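Local coordinates for protein 4-hydroxybutyrate CoA-transferase (Porphyromonas gingivalis, PDB 3EH7) that probably transfers coenzyme A between carboxylic acids, with 4-hydroxybutyrate as a putative substrate, at residues E108-I113 with P294-N299; C136-G139 with S145-A148. One frame throughout, in Å; residues are numbered along the deposited sequence. Where two conformers were deposited one is given.

Both contacts are buried and meet at helix 145-151. Contact 1 (108-113 with 294-299) packs two short helices against each other, one from the N-terminal and one from the C-terminal family region; contact 2 (136-139 with 145-148) stays within the N-terminal region, between the end of strand 135-137 and the start of helix 145-151. Pro147 joins them, its CB lying 3.8 Å from CB of Pro110 and its CG 3.9 Å from CB of Pro294. A proline ring is the central apolar group in contact 1, an aromatic ring in contact 2. In each, a charged residue, Asp296 or Lys146, lies against the ring while its charge is paired with a residue outside the segments.

Contact 1. Residues E108-I113 with P294-N299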
loop_
_atom_site.group_PDB
_atom_site.type_symbol
_atom_site.label_atom_id
_atom_site.label_comp_id
_atom_site.label_asym_id
_atom_site.label_seq_id
_atom_site.Cartn_x
_atom_site.Cartn_y
_atom_site.Cartn_z
ATOM N N GLU A 108 -3.130 10.122 -5.332
ATOM C CA GLU A 108 -4.154 10.654 -4.455
ATOM C C GLU A 108 -4.206 12.180 -4.398
ATOM O O GLU A 108 -5.171 12.754 -3.885
ATOM C CB GLU A 108 -3.960 10.125 -3.024
ATOM C CG GLU A 108 -4.883 8.992 -2.637
ATOM C CD GLU A 108 -4.813 8.672 -1.146
ATOM O OE1 GLU A 108 -3.749 8.237 -0.664
ATOM O OE2 GLU A 108 -5.832 8.884 -0.443
ATOM N N VAL A 109 -3.169 12.837 -4.901
ATOM C CA VAL A 109 -3.103 14.293 -4.841
ATOM C C VAL A 109 -4.297 15.010 -5.489
ATOM O O VAL A 109 -4.876 15.916 -4.878
ATOM C CB VAL A 109 -1.766 14.785 -5.427
ATOM C CG1 VAL A 109 -1.774 16.280 -5.628
ATOM C CG2 VAL A 109 -0.622 14.328 -4.496
ATOM N N PRO A 110 -4.696 14.616 -6.712
ATOM C CA PRO A 110 -5.825 15.349 -7.344
ATOM C C PRO A 110 -7.123 15.318 -6.536
ATOM O O PRO A 110 -7.773 16.356 -6.376
ATOM C CB PRO A 110 -5.994 14.657 -8.693
ATOM C CG PRO A 110 -4.581 14.063 -8.968
ATOM C CD PRO A 110 -4.095 13.631 -7.632
ATOM N N SER A 111 -7.501 14.163 -5.986
ATOM C CA SER A 111 -8.731 14.131 -5.167
ATOM C C SER A 111 -8.578 14.952 -3.885
ATOM O O SER A 111 -9.522 15.610 -3.437
ATOM C CB SER A 111 -9.157 12.706 -4.849
ATOM O OG SER A 111 -8.117 12.041 -4.157
HETATM N N MSE A 112 -7.384 14.942 -3.304
HETATM C CA MSE A 112 -7.096 15.745 -2.127
HETATM C C MSE A 112 -7.200 17.237 -2.461
HETATM O O MSE A 112 -7.625 18.055 -1.624
HETATM C CB MSE A 112 -5.710 15.395 -1.589
HETATM C CG MSE A 112 -5.298 16.220 -0.412
HETATM SE SE MSE A 112 -3.623 15.695 0.391
HETATM C CE MSE A 112 -4.198 13.958 1.185
ATOM N N ILE A 113 -6.819 17.590 -3.687
ATOM C CA ILE A 113 -6.954 18.955 -4.143
ATOM C C ILE A 113 -8.438 19.267 -4.336
ATOM O O ILE A 113 -8.915 20.281 -3.855
ATOM C CB ILE A 113 -6.164 19.232 -5.475
ATOM C CG1 ILE A 113 -4.664 19.236 -5.203
ATOM C CG2 ILE A 113 -6.605 20.590 -6.103
ATOM C CD1 ILE A 113 -3.810 19.371 -6.457
ATOM N N PRO A 294 -4.015 12.943 -16.154
ATOM C CA PRO A 294 -3.687 13.345 -14.804
ATOM C C PRO A 294 -3.291 12.166 -13.915
ATOM O O PRO A 294 -3.645 10.983 -14.163
ATOM C CB PRO A 294 -4.956 14.060 -14.308
ATOM C CG PRO A 294 -6.011 13.749 -15.281
ATOM C CD PRO A 294 -5.371 13.348 -16.557
ATOM N N VAL A 295 -2.534 12.495 -12.883
ATOM C CA VAL A 295 -1.873 11.467 -12.103
ATOM C C VAL A 295 -2.860 10.506 -11.394
ATOM O O VAL A 295 -2.522 9.334 -11.158
ATOM C CB VAL A 295 -0.834 12.077 -11.129
ATOM C CG1 VAL A 295 -1.538 12.927 -9.999
ATOM C CG2 VAL A 295 0.082 10.954 -10.561
ATOM N N ASP A 296 -4.078 10.989 -11.077
ATOM C CA ASP A 296 -5.071 10.145 -10.435
ATOM C C ASP A 296 -5.603 9.076 -11.371
ATOM O O ASP A 296 -6.247 8.138 -10.917
ATOM C CB ASP A 296 -6.223 10.955 -9.815
ATOM C CG ASP A 296 -6.951 11.831 -10.814
ATOM O OD1 ASP A 296 -6.319 12.422 -11.710
ATOM O OD2 ASP A 296 -8.158 11.985 -10.651
ATOM N N TYR A 297 -5.350 9.207 -12.673
ATOM C CA TYR A 297 -5.626 8.143 -13.601
ATOM C C TYR A 297 -4.400 7.268 -13.786
ATOM O O TYR A 297 -4.429 6.060 -13.465
ATOM C CB TYR A 297 -6.144 8.707 -14.942
ATOM C CG TYR A 297 -6.435 7.640 -15.968
ATOM C CD1 TYR A 297 -7.604 6.895 -15.912
ATOM C CD2 TYR A 297 -5.525 7.359 -16.982
ATOM C CE1 TYR A 297 -7.874 5.905 -16.844
ATOM C CE2 TYR A 297 -5.786 6.395 -17.919
ATOM C CZ TYR A 297 -6.957 5.673 -17.854
ATOM O OH TYR A 297 -7.178 4.712 -18.773
ATOM N N VAL A 298 -3.289 7.866 -14.221
ATOM C CA VAL A 298 -2.094 7.080 -14.612
ATOM C C VAL A 298 -1.488 6.263 -13.476
ATOM O O VAL A 298 -1.091 5.095 -13.689
ATOM C CB VAL A 298 -1.004 7.934 -15.286
ATOM C CG1 VAL A 298 0.225 7.066 -15.737
ATOM C CG2 VAL A 298 -1.598 8.721 -16.468
ATOM N N ASN A 299 -1.410 6.854 -12.282
ATOM C CA ASN A 299 -0.699 6.248 -11.164
ATOM C C ASN A 299 -1.635 5.469 -10.234
ATOM O O ASN A 299 -1.214 4.979 -9.198
ATOM C CB ASN A 299 0.041 7.322 -10.337
ATOM C CG ASN A 299 1.441 7.637 -10.839
ATOM O OD1 ASN A 299 1.662 7.825 -12.041
ATOM N ND2 ASN A 299 2.371 7.809 -9.900
#
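Two first torsions bring Val295 and Asp296 onto the ring of Pro110. In Val295 the branch CG1 sits between the backbone N and the carbonyl carbon (chi1 68°), and in Asp296 CG takes the corresponding position (chi1 58°), which turns the CG1 branch of Val295 and the carboxylate of Asp296, consecutive residues at the start of helix 295-298, to the proline ring. CG of Pro110 is the point of deepest contact: CG1 of Val295 comes to 3.4 Å from it, tighter than ordinary van der Waals packing, and also lies 3.6 Å from Pro110 CD. The valine branch meets the proline at about a right angle. Asp296 instead lies obliquely along the CB and CG side of the ring, with its CB 3.6 Å from Pro110 CG and its carboxylate carbon CG 3.7 Å from Pro110 CB. Asp296 packs through CB, CG and the oxygen OD1, which is 3.6 Å from Pro110 CG, while OD2 forms a salt bridge with Arg114, just beyond segment 108-113; this gives the apolar contact a charged link between the same two helices. Within segment 108-113, Glu108 O accepts from both Met112 N and Ser111 OG, the hydroxyl at 3.0 Å and tilted 31° from the carbonyl plane. Pro294, at the N-cap position, likewise presents its O to both Tyr297 N and Val298 N. Glu108 OE2 forms a salt bridge with Lys402 of the second subunit. The contact is a short helix-to-helix packing at the junction of the N-terminal and C-terminal regions of the acetyl-CoA hydrolase/transferase fold.

Contact 2. Residues C136-G139 with S145-A148; sequences CSFG and SKPA
A CH-pi contact between Phe138 and Lys146 joins the end of strand 135-137 to the first turn of helix 145-151. Lys146 CB stands over the middle of the Phe138 ring, 3.7 Å from its centroid and only 9° off the ring normal. With CG anti to the backbone N (chi1 167°), the extended lysine chain runs on across the same face: CG lies 3.6 Å from Phe138 CE1, and CD 3.8 Å from Phe138 CD1. On the other side of CB, the backbone CA of Lys146 covers CE2 of Phe138 at 3.6 Å. The aromatic ring is therefore met by the aliphatic part of the lysine, whereas a bend at chi4 turns the last atom, NZ, to its salt bridge with Glu150, one helical turn on. Strand 135-137 pairs antiparallel with strand 171-173, and at its last residue, Ser137, it opens into an ST turn: the serine OG accepts from Gly139 N at 2.9 Å with an N-H...O angle of 151°. This turn brackets Phe138, whose side chain also touches Val125 and Leu127 of strand 122-127 in the parallel sheet of the N-terminal region. At the helix start, Ser145 O approaches Phe138 CE2 obliquely at 4.1 Å.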
loop_
_atom_site.group_PDB
_atom_site.type_symbol
_atom_site.label_atom_id
_atom_site.label_comp_id
_atom_site.label_asym_id
_atom_site.label_seq_id
_atom_site.Cartn_x
_atom_site.Cartn_y
_atom_site.Cartn_z
ATOM N N CYS A 136 -6.062 24.953 -24.726
ATOM C CA CYS A 136 -4.614 24.835 -24.540
ATOM C C CYS A 136 -4.319 23.491 -23.950
ATOM O O CYS A 136 -5.079 22.999 -23.115
ATOM C CB CYS A 136 -4.119 25.841 -23.532
ATOM S SG CYS A 136 -4.362 27.529 -24.027
ATOM N N SER A 137 -3.186 22.929 -24.340
ATOM C CA SER A 137 -2.659 21.730 -23.722
ATOM C C SER A 137 -1.743 22.053 -22.520
ATOM O O SER A 137 -1.074 23.070 -22.479
ATOM C CB SER A 137 -1.894 20.918 -24.770
ATOM O OG SER A 137 -1.180 19.845 -24.210
ATOM N N PHE A 138 -1.716 21.154 -21.539
ATOM C CA PHE A 138 -0.760 21.260 -20.435
ATOM C C PHE A 138 0.634 20.790 -20.871
ATOM O O PHE A 138 1.559 20.751 -20.067
ATOM C CB PHE A 138 -1.268 20.493 -19.205
ATOM C CG PHE A 138 -2.451 21.140 -18.534
ATOM C CD1 PHE A 138 -3.750 20.846 -18.947
ATOM C CD2 PHE A 138 -2.268 22.057 -17.492
ATOM C CE1 PHE A 138 -4.856 21.461 -18.353
ATOM C CE2 PHE A 138 -3.381 22.677 -16.875
ATOM C CZ PHE A 138 -4.685 22.360 -17.305
ATOM N N GLY A 139 0.805 20.496 -22.162
ATOM C CA GLY A 139 2.099 20.047 -22.686
ATOM C C GLY A 139 2.677 18.871 -21.883
ATOM O O GLY A 139 2.009 17.859 -21.668
ATOM N N SER A 145 -0.756 19.143 -12.097
ATOM C CA SER A 145 -0.798 20.510 -12.614
ATOM C C SER A 145 -2.167 20.803 -13.196
ATOM O O SER A 145 -2.752 21.866 -12.937
ATOM C CB SER A 145 0.291 20.721 -13.680
ATOM O OG SER A 145 1.595 20.420 -13.195
ATOM N N LYS A 146 -2.698 19.861 -13.975
ATOM C CA LYS A 146 -4.029 20.011 -14.557
ATOM C C LYS A 146 -5.123 20.027 -13.490
ATOM O O LYS A 146 -5.924 20.964 -13.473
ATOM C CB LYS A 146 -4.282 18.946 -15.622
ATOM C CG LYS A 146 -5.728 18.787 -16.100
ATOM C CD LYS A 146 -5.744 17.965 -17.392
ATOM C CE LYS A 146 -7.073 17.909 -18.048
ATOM N NZ LYS A 146 -7.956 17.120 -17.275
ATOM N N PRO A 147 -5.148 19.010 -12.598
ATOM C CA PRO A 147 -6.069 19.062 -11.468
ATOM C C PRO A 147 -5.969 20.361 -10.663
ATOM O O PRO A 147 -6.994 20.894 -10.280
ATOM C CB PRO A 147 -5.656 17.871 -10.624
ATOM C CG PRO A 147 -5.104 16.889 -11.595
ATOM C CD PRO A 147 -4.550 17.661 -12.738
ATOM N N ALA A 148 -4.762 20.889 -10.454
ATOM C CA ALA A 148 -4.627 22.158 -9.731
ATOM C C ALA A 148 -5.321 23.299 -10.483
ATOM O O ALA A 148 -6.078 24.069 -9.891
ATOM C CB ALA A 148 -3.155 22.494 -9.468
#